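Local coordinates for calcium-regulated actin-bundling protein (Dictyostelium discoideum, PDB 4X3N) that binds and bundles actin filaments, carries a bound calcium ion, and may help to reorganise filopodia and pseudopodia during cell movement, at residues A[28-33]-A[169-174]; A[37-42]-A[91-96]; A[122-127]-A[161-166]. All coordinates share one frame; numbering follows the deposited sequence.

Contact 1. Residues A[28-33]-A[169-174]; sequences AEAMEF and DFCTRS
F33 and A30 of helix 28-38 pack against C171, S174 and F170 of helix 167-174, a helix-helix crossing in which the segment axes lie 9.9 Å apart at an angle of 80°. So steep a crossing confines the touching to a short patch, and no hydrogen bond spans it. The apolar part begins where the helices come nearest: A30 and C171 meet through their CB atoms at 4.0 Å, two small residues that let the backbones draw close. One turn on, the F33 ring, with CG anti to the backbone N (chi1 174°), reaches across to the second helix, and its CE2 lies 3.9 Å from CE2 of F170. F170 in turn packs on L154 and L158 of helix 153-160, which carries the calcium ligand E155, so the patch is tied to the EF-hand-like region. The sulfur contacts are of two kinds. C171 SG lies 3.7 Å from the backbone O of A30, and it also sits beside the F33 ring, 5.4 Å from the centroid and 82° off the normal, a sulfur-aromatic contact at the edge. A hydroxyl meets the same ring in its plane: S174 OG stands 3.3 Å from F33 CZ.

Contact 2. Residues A[37-42]-A[91-96]; sequences VAKLPF and GNDLDF
The ring of F42 lies against the G91-N92 peptide: on one face G91 O stands over the centre, 3.4 Å above the plane, and N92 N sits at the same height toward the rim. Nearer its end, F42 CZ meets L94 CD2 at 4.3 Å. The turn that leads from helix 28-38 into helix 42-57 is thus docked on the approach to strand 93-95, which pairs with strand 150-152 of the EF-hand-like calcium loop. G91, having no side chain, lets its peptide lie flat against the F42 ring. The same G91 O accepts from F42 N at 3.0 Å, at the start of helix 42-57, and P41 CA adds a CA-H...O contact to it. Earlier in the turn, N92 ND2 gives K39 O a nearly straight bond (3.1 Å, 171°), with the acceptor in the amide plane. The long lysine chain of K39, bent at chi2 (-69°), reaches D93 with its amine. D93 also holds R150, a residue of the calcium site, through OD1, so its carboxylate probably offsets two positive charges. Its other oxygen, OD2, takes K39 NZ at 2.8 Å on the syn lone pair and a water at 2.7 Å.

Contact 3. Residues A[122-127]-A[161-166]; sequences YPISQP and YKDFAN
Two torsions bring the hydroxyls of Y161 and S125 together: Y161 CG and S125 OG both stand anti to their carbonyl carbons (chi1 -63° and -69°), and the tyrosine ring spans the gap between the two loops until its OH lies 2.6 Å from S125 OG. The two hydroxyls are hydrogen-bonded, the serine oxygen lying at the ring edge in its plane. S125 OG is also bonded to E60 of the same chain, which links the pair to the turn before helix 61-79. Tyrosine fits here because its ring packs on V57 and I64 while its OH has a polar partner, and serine because a small hydroxyl fits a buried position. I124 adds apolar packing against F164 and Y161. Its extended chain, CG1 anti to the backbone N and then straight at chi2, carries CD1 to the edge of the F164 ring, 4.2 Å from CE2, while the CG2 branch rests 4.2 Å from Y161 CE1. Of a different kind is the approach of D163, whose carboxylate oxygen OD2 comes from the opposite direction to lie 3.5 Å from the CD1 methyl. On one face of the F164 ring sits Y161 O, 3.8 Å above the plane and over its centre; the same carbonyl oxygen accepts two backbone bonds, from A165 N and F164 N, from opposite faces of its plane. The whole is loop-to-loop packing in a helical domain: a 3-10 turn after helix 116-121 meets the link between helix 153-160, the exit helix of the EF-hand-like calcium site, and helix 167-174.

Contacts 1 and 2 can be placed against the calcium ion, bound by D144, N146, D148, R150 and E155. Of the two, contact 2 is nearer, with the D93 side chain about 6 Å from the metal and that of F170 about 12 Å. The 161-166 side of contact 3 follows helix 153-160, which carries E155. Contacts 1 and 2 share helix 28-38, one at its start and the other at its end, their centres about 17 Å apart. Contact 3, centred about 20 Å from each of the others, meets contact 1 where D169 OD2 lies 4.2 Å from F164 O; it does not touch contact 2, about 11 Å off at the nearest atoms. Contact 1 spans the longest loop, enclosing both others.

Contact 1. Residues A[28-33]-A[169-174]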
# COMPACT_ATOMS: atom_id res chain seq x y z
N ALA A 28 -3.68 -4.46 25.73
CA ALA A 28 -3.39 -5.28 24.56
C ALA A 28 -4.60 -6.10 24.14
O ALA A 28 -4.85 -6.33 22.95
CB ALA A 28 -2.20 -6.20 24.83
N GLU A 29 -5.35 -6.56 25.13
CA GLU A 29 -6.47 -7.40 24.85
C GLU A 29 -7.58 -6.59 24.15
O GLU A 29 -8.25 -7.08 23.28
CB GLU A 29 -6.99 -7.96 26.17
CG GLU A 29 -8.01 -9.10 26.04
CD GLU A 29 -8.69 -9.47 27.36
OE1 GLU A 29 -8.11 -9.25 28.45
OE2 GLU A 29 -9.84 -9.97 27.32
N ALA A 30 -7.80 -5.37 24.62
CA ALA A 30 -8.85 -4.53 24.05
C ALA A 30 -8.39 -4.07 22.64
O ALA A 30 -9.19 -4.04 21.72
CB ALA A 30 -9.09 -3.35 24.93
N MET A 31 -7.11 -3.73 22.48
CA MET A 31 -6.59 -3.34 21.19
C MET A 31 -6.77 -4.46 20.18
O MET A 31 -7.09 -4.19 19.04
CB MET A 31 -5.14 -2.93 21.29
CG MET A 31 -4.55 -2.34 20.03
SD MET A 31 -5.50 -0.92 19.38
CE MET A 31 -4.77 0.41 20.37
N GLU A 32 -6.60 -5.71 20.60
CA GLU A 32 -6.63 -6.79 19.63
C GLU A 32 -8.05 -6.91 19.18
O GLU A 32 -8.32 -7.09 17.97
CB GLU A 32 -6.14 -8.12 20.24
CG GLU A 32 -6.41 -9.34 19.35
CD GLU A 32 -6.41 -10.68 20.11
OE1 GLU A 32 -6.26 -10.68 21.36
OE2 GLU A 32 -6.56 -11.75 19.47
N PHE A 33 -8.98 -6.85 20.15
CA PHE A 33 -10.42 -6.84 19.84
C PHE A 33 -10.76 -5.74 18.85
O PHE A 33 -11.36 -5.95 17.81
CB PHE A 33 -11.24 -6.66 21.12
CG PHE A 33 -12.69 -6.49 20.86
CD1 PHE A 33 -13.48 -7.60 20.51
CD2 PHE A 33 -13.28 -5.28 20.94
CE1 PHE A 33 -14.83 -7.45 20.29
CE2 PHE A 33 -14.62 -5.13 20.71
CZ PHE A 33 -15.38 -6.20 20.36
N ASP A 169 -14.25 2.60 26.24
CA ASP A 169 -15.66 2.38 26.51
C ASP A 169 -16.28 1.40 25.51
O ASP A 169 -16.97 0.43 25.88
CB ASP A 169 -16.41 3.74 26.55
CG ASP A 169 -17.91 3.58 26.90
OD1 ASP A 169 -18.20 3.37 28.12
OD2 ASP A 169 -18.81 3.63 25.99
N PHE A 170 -16.07 1.67 24.23
CA PHE A 170 -16.57 0.79 23.21
C PHE A 170 -16.13 -0.68 23.46
O PHE A 170 -16.94 -1.58 23.37
CB PHE A 170 -16.12 1.26 21.83
CG PHE A 170 -16.32 0.21 20.79
CD1 PHE A 170 -17.59 -0.11 20.38
CD2 PHE A 170 -15.26 -0.50 20.32
CE1 PHE A 170 -17.79 -1.12 19.49
CE2 PHE A 170 -15.46 -1.52 19.38
CZ PHE A 170 -16.71 -1.83 19.00
N CYS A 171 -14.86 -0.90 23.76
CA CYS A 171 -14.36 -2.27 23.96
C CYS A 171 -15.04 -2.93 25.18
O CYS A 171 -15.48 -4.11 25.17
CB CYS A 171 -12.83 -2.25 24.09
SG CYS A 171 -11.95 -1.78 22.58
N THR A 172 -15.22 -2.13 26.23
CA THR A 172 -15.91 -2.60 27.43
C THR A 172 -17.28 -2.99 27.11
O THR A 172 -17.74 -3.99 27.57
CB THR A 172 -16.01 -1.48 28.46
OG1 THR A 172 -14.68 -1.15 28.92
CG2 THR A 172 -16.93 -1.86 29.63
N ARG A 173 -17.99 -2.17 26.33
CA ARG A 173 -19.32 -2.46 25.90
C ARG A 173 -19.43 -3.64 24.94
O ARG A 173 -20.42 -4.38 24.99
CB ARG A 173 -19.98 -1.26 25.23
CG ARG A 173 -20.33 -0.13 26.18
CD ARG A 173 -20.81 1.06 25.39
NE ARG A 173 -21.08 2.30 26.15
CZ ARG A 173 -22.27 2.94 26.15
NH1 ARG A 173 -23.35 2.48 25.53
NH2 ARG A 173 -22.37 4.06 26.79
N SER A 174 -18.46 -3.81 24.06
CA SER A 174 -18.64 -4.75 22.94
C SER A 174 -17.96 -6.10 23.12
O SER A 174 -18.42 -7.10 22.53
CB SER A 174 -18.11 -4.12 21.62
OG SER A 174 -18.40 -4.97 20.43

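Contact 2. Residues A[37-42]-A[91-96]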
# COMPACT_ATOMS: atom_id res chain seq x y z
N VAL A 37 -12.39 -6.03 15.02
CA VAL A 37 -13.63 -5.42 14.61
C VAL A 37 -13.33 -4.44 13.46
O VAL A 37 -14.09 -4.37 12.50
CB VAL A 37 -14.31 -4.60 15.78
CG1 VAL A 37 -15.59 -3.91 15.26
CG2 VAL A 37 -14.65 -5.53 16.95
N ALA A 38 -12.29 -3.61 13.59
CA ALA A 38 -11.99 -2.62 12.60
C ALA A 38 -11.56 -3.19 11.21
O ALA A 38 -11.60 -2.49 10.21
CB ALA A 38 -10.98 -1.60 13.12
N LYS A 39 -11.20 -4.46 11.14
CA LYS A 39 -10.94 -5.12 9.86
C LYS A 39 -12.12 -5.84 9.30
O LYS A 39 -12.03 -6.36 8.21
CB LYS A 39 -9.80 -6.12 10.01
CG LYS A 39 -8.46 -5.42 10.20
CD LYS A 39 -8.03 -4.70 8.91
CE LYS A 39 -6.60 -4.15 8.98
NZ LYS A 39 -6.32 -3.30 7.76
N LEU A 40 -13.24 -5.86 9.99
CA LEU A 40 -14.48 -6.46 9.48
C LEU A 40 -15.00 -5.54 8.43
O LEU A 40 -14.60 -4.40 8.42
CB LEU A 40 -15.56 -6.65 10.58
CG LEU A 40 -15.26 -7.62 11.70
CD1 LEU A 40 -16.25 -7.61 12.87
CD2 LEU A 40 -15.09 -9.03 11.13
N PRO A 41 -15.87 -6.05 7.53
CA PRO A 41 -16.53 -5.17 6.58
C PRO A 41 -17.19 -3.99 7.31
O PRO A 41 -17.64 -4.12 8.45
CB PRO A 41 -17.56 -6.06 5.91
CG PRO A 41 -16.95 -7.45 5.97
CD PRO A 41 -16.24 -7.48 7.32
N PHE A 42 -17.26 -2.85 6.63
CA PHE A 42 -17.79 -1.63 7.25
C PHE A 42 -19.14 -1.87 7.97
O PHE A 42 -19.35 -1.33 9.07
CB PHE A 42 -17.98 -0.45 6.27
CG PHE A 42 -16.76 -0.03 5.45
CD1 PHE A 42 -15.61 0.42 6.04
CD2 PHE A 42 -16.81 -0.05 4.04
CE1 PHE A 42 -14.53 0.83 5.26
CE2 PHE A 42 -15.74 0.36 3.26
CZ PHE A 42 -14.59 0.82 3.89
N GLY A 91 -15.40 -3.07 1.85
CA GLY A 91 -14.09 -2.87 2.47
C GLY A 91 -14.10 -2.68 3.98
O GLY A 91 -15.06 -3.05 4.61
N ASN A 92 -13.00 -2.19 4.55
CA ASN A 92 -12.85 -2.06 5.98
C ASN A 92 -12.19 -0.78 6.44
O ASN A 92 -12.59 -0.24 7.50
CB ASN A 92 -12.06 -3.21 6.63
CG ASN A 92 -10.80 -3.66 5.83
OD1 ASN A 92 -10.26 -2.98 4.99
ND2 ASN A 92 -10.37 -4.88 6.11
N ASP A 93 -11.17 -0.32 5.74
CA ASP A 93 -10.53 0.93 6.15
C ASP A 93 -9.87 1.69 4.96
O ASP A 93 -9.79 1.20 3.84
CB ASP A 93 -9.65 0.64 7.30
CG ASP A 93 -8.42 -0.25 6.94
OD1 ASP A 93 -7.91 -0.18 5.83
OD2 ASP A 93 -8.05 -1.08 7.75
N LEU A 94 -9.53 2.93 5.20
CA LEU A 94 -9.03 3.86 4.21
C LEU A 94 -7.66 4.43 4.65
O LEU A 94 -7.42 4.74 5.84
CB LEU A 94 -9.99 5.05 4.07
CG LEU A 94 -11.52 4.80 3.98
CD1 LEU A 94 -12.24 6.15 3.85
CD2 LEU A 94 -11.81 3.88 2.80
N ASP A 95 -6.76 4.64 3.68
CA ASP A 95 -5.53 5.35 4.01
C ASP A 95 -5.92 6.81 4.24
O ASP A 95 -7.08 7.19 3.96
CB ASP A 95 -4.44 5.10 2.98
CG ASP A 95 -4.60 5.83 1.63
OD1 ASP A 95 -5.24 6.92 1.48
OD2 ASP A 95 -3.93 5.31 0.66
N PHE A 96 -4.99 7.63 4.65
CA PHE A 96 -5.33 9.01 5.00
C PHE A 96 -5.75 9.89 3.78
O PHE A 96 -6.60 10.83 3.90
CB PHE A 96 -4.17 9.68 5.77
CG PHE A 96 -4.02 9.26 7.21
CD1 PHE A 96 -4.80 8.31 7.80
CD2 PHE A 96 -2.99 9.82 7.94
CE1 PHE A 96 -4.58 7.94 9.10
CE2 PHE A 96 -2.78 9.46 9.25
CZ PHE A 96 -3.58 8.52 9.84
O HOH W 1 -8.97 -1.24 10.30

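Contact 3. Residues A[122-127]-A[161-166]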
# COMPACT_ATOMS: atom_id res chain seq x y z
N TYR A 122 -30.30 15.40 12.14
CA TYR A 122 -29.22 14.63 12.80
C TYR A 122 -28.05 15.53 13.18
O TYR A 122 -26.94 15.31 12.70
CB TYR A 122 -28.73 13.56 11.84
CG TYR A 122 -29.84 12.66 11.33
CD1 TYR A 122 -30.37 11.68 12.16
CD2 TYR A 122 -30.40 12.84 10.10
CE1 TYR A 122 -31.36 10.85 11.72
CE2 TYR A 122 -31.42 12.02 9.65
CZ TYR A 122 -31.88 11.04 10.49
OH TYR A 122 -32.85 10.19 10.15
N PRO A 123 -28.29 16.55 14.06
CA PRO A 123 -27.22 17.50 14.30
C PRO A 123 -25.96 16.81 14.82
O PRO A 123 -24.87 17.11 14.39
CB PRO A 123 -27.82 18.45 15.38
CG PRO A 123 -29.01 17.71 15.94
CD PRO A 123 -29.53 16.94 14.76
N ILE A 124 -26.10 15.85 15.71
CA ILE A 124 -24.92 15.28 16.37
C ILE A 124 -24.10 14.42 15.37
O ILE A 124 -22.95 14.12 15.62
CB ILE A 124 -25.30 14.50 17.64
CG1 ILE A 124 -24.07 14.26 18.48
CG2 ILE A 124 -25.95 13.19 17.30
CD1 ILE A 124 -24.30 13.39 19.69
N SER A 125 -24.69 14.06 14.24
CA SER A 125 -23.99 13.39 13.21
C SER A 125 -23.28 14.27 12.23
O SER A 125 -22.66 13.76 11.35
CB SER A 125 -24.99 12.53 12.43
OG SER A 125 -25.44 11.47 13.20
N GLN A 126 -23.39 15.60 12.31
CA GLN A 126 -22.88 16.42 11.24
C GLN A 126 -21.37 16.42 11.30
O GLN A 126 -20.82 16.61 12.36
CB GLN A 126 -23.35 17.89 11.34
CG GLN A 126 -24.85 18.06 11.02
CD GLN A 126 -25.29 17.23 9.85
OE1 GLN A 126 -25.02 17.56 8.68
NE2 GLN A 126 -26.04 16.16 10.14
N PRO A 127 -20.70 16.26 10.15
CA PRO A 127 -19.23 16.36 10.12
C PRO A 127 -18.79 17.82 10.24
O PRO A 127 -19.62 18.70 10.27
CB PRO A 127 -18.87 15.84 8.76
CG PRO A 127 -20.10 16.08 7.93
CD PRO A 127 -21.29 16.02 8.82
N TYR A 161 -19.09 10.55 17.31
CA TYR A 161 -20.04 10.48 18.43
C TYR A 161 -19.27 10.52 19.69
O TYR A 161 -19.68 9.95 20.70
CB TYR A 161 -20.88 9.21 18.26
CG TYR A 161 -21.66 9.27 17.02
CD1 TYR A 161 -22.72 10.17 16.89
CD2 TYR A 161 -21.36 8.47 15.93
CE1 TYR A 161 -23.47 10.24 15.72
CE2 TYR A 161 -22.12 8.55 14.76
CZ TYR A 161 -23.14 9.43 14.65
OH TYR A 161 -23.81 9.49 13.45
N LYS A 162 -18.16 11.26 19.69
CA LYS A 162 -17.30 11.28 20.84
C LYS A 162 -17.88 11.94 22.12
O LYS A 162 -17.34 11.69 23.21
CB LYS A 162 -15.94 11.94 20.53
CG LYS A 162 -16.00 13.46 20.31
CD LYS A 162 -14.68 14.00 19.81
CE LYS A 162 -14.84 15.41 19.27
NZ LYS A 162 -15.09 16.30 20.42
N ASP A 163 -18.97 12.70 22.01
CA ASP A 163 -19.68 13.21 23.24
C ASP A 163 -20.07 12.05 24.16
O ASP A 163 -20.29 12.23 25.33
CB ASP A 163 -21.01 13.89 22.90
CG ASP A 163 -20.86 15.10 22.01
OD1 ASP A 163 -19.77 15.76 22.05
OD2 ASP A 163 -21.87 15.36 21.25
N PHE A 164 -20.19 10.83 23.65
CA PHE A 164 -20.42 9.70 24.54
C PHE A 164 -19.60 8.44 24.25
O PHE A 164 -19.50 7.64 25.14
CB PHE A 164 -21.91 9.27 24.59
CG PHE A 164 -22.46 8.93 23.27
CD1 PHE A 164 -22.25 7.68 22.74
CD2 PHE A 164 -23.18 9.87 22.56
CE1 PHE A 164 -22.73 7.40 21.49
CE2 PHE A 164 -23.63 9.59 21.30
CZ PHE A 164 -23.41 8.34 20.76
N ALA A 165 -19.03 8.31 23.05
CA ALA A 165 -18.33 7.12 22.60
C ALA A 165 -16.82 7.33 22.67
O ALA A 165 -16.34 8.47 22.49
CB ALA A 165 -18.76 6.82 21.19
N ASN A 166 -16.07 6.26 22.97
CA ASN A 166 -14.66 6.33 22.89
C ASN A 166 -14.11 4.94 22.86
O ASN A 166 -14.83 3.99 23.16
CB ASN A 166 -14.09 7.18 24.03
CG ASN A 166 -14.36 6.58 25.36
OD1 ASN A 166 -13.72 5.61 25.79
ND2 ASN A 166 -15.30 7.14 26.04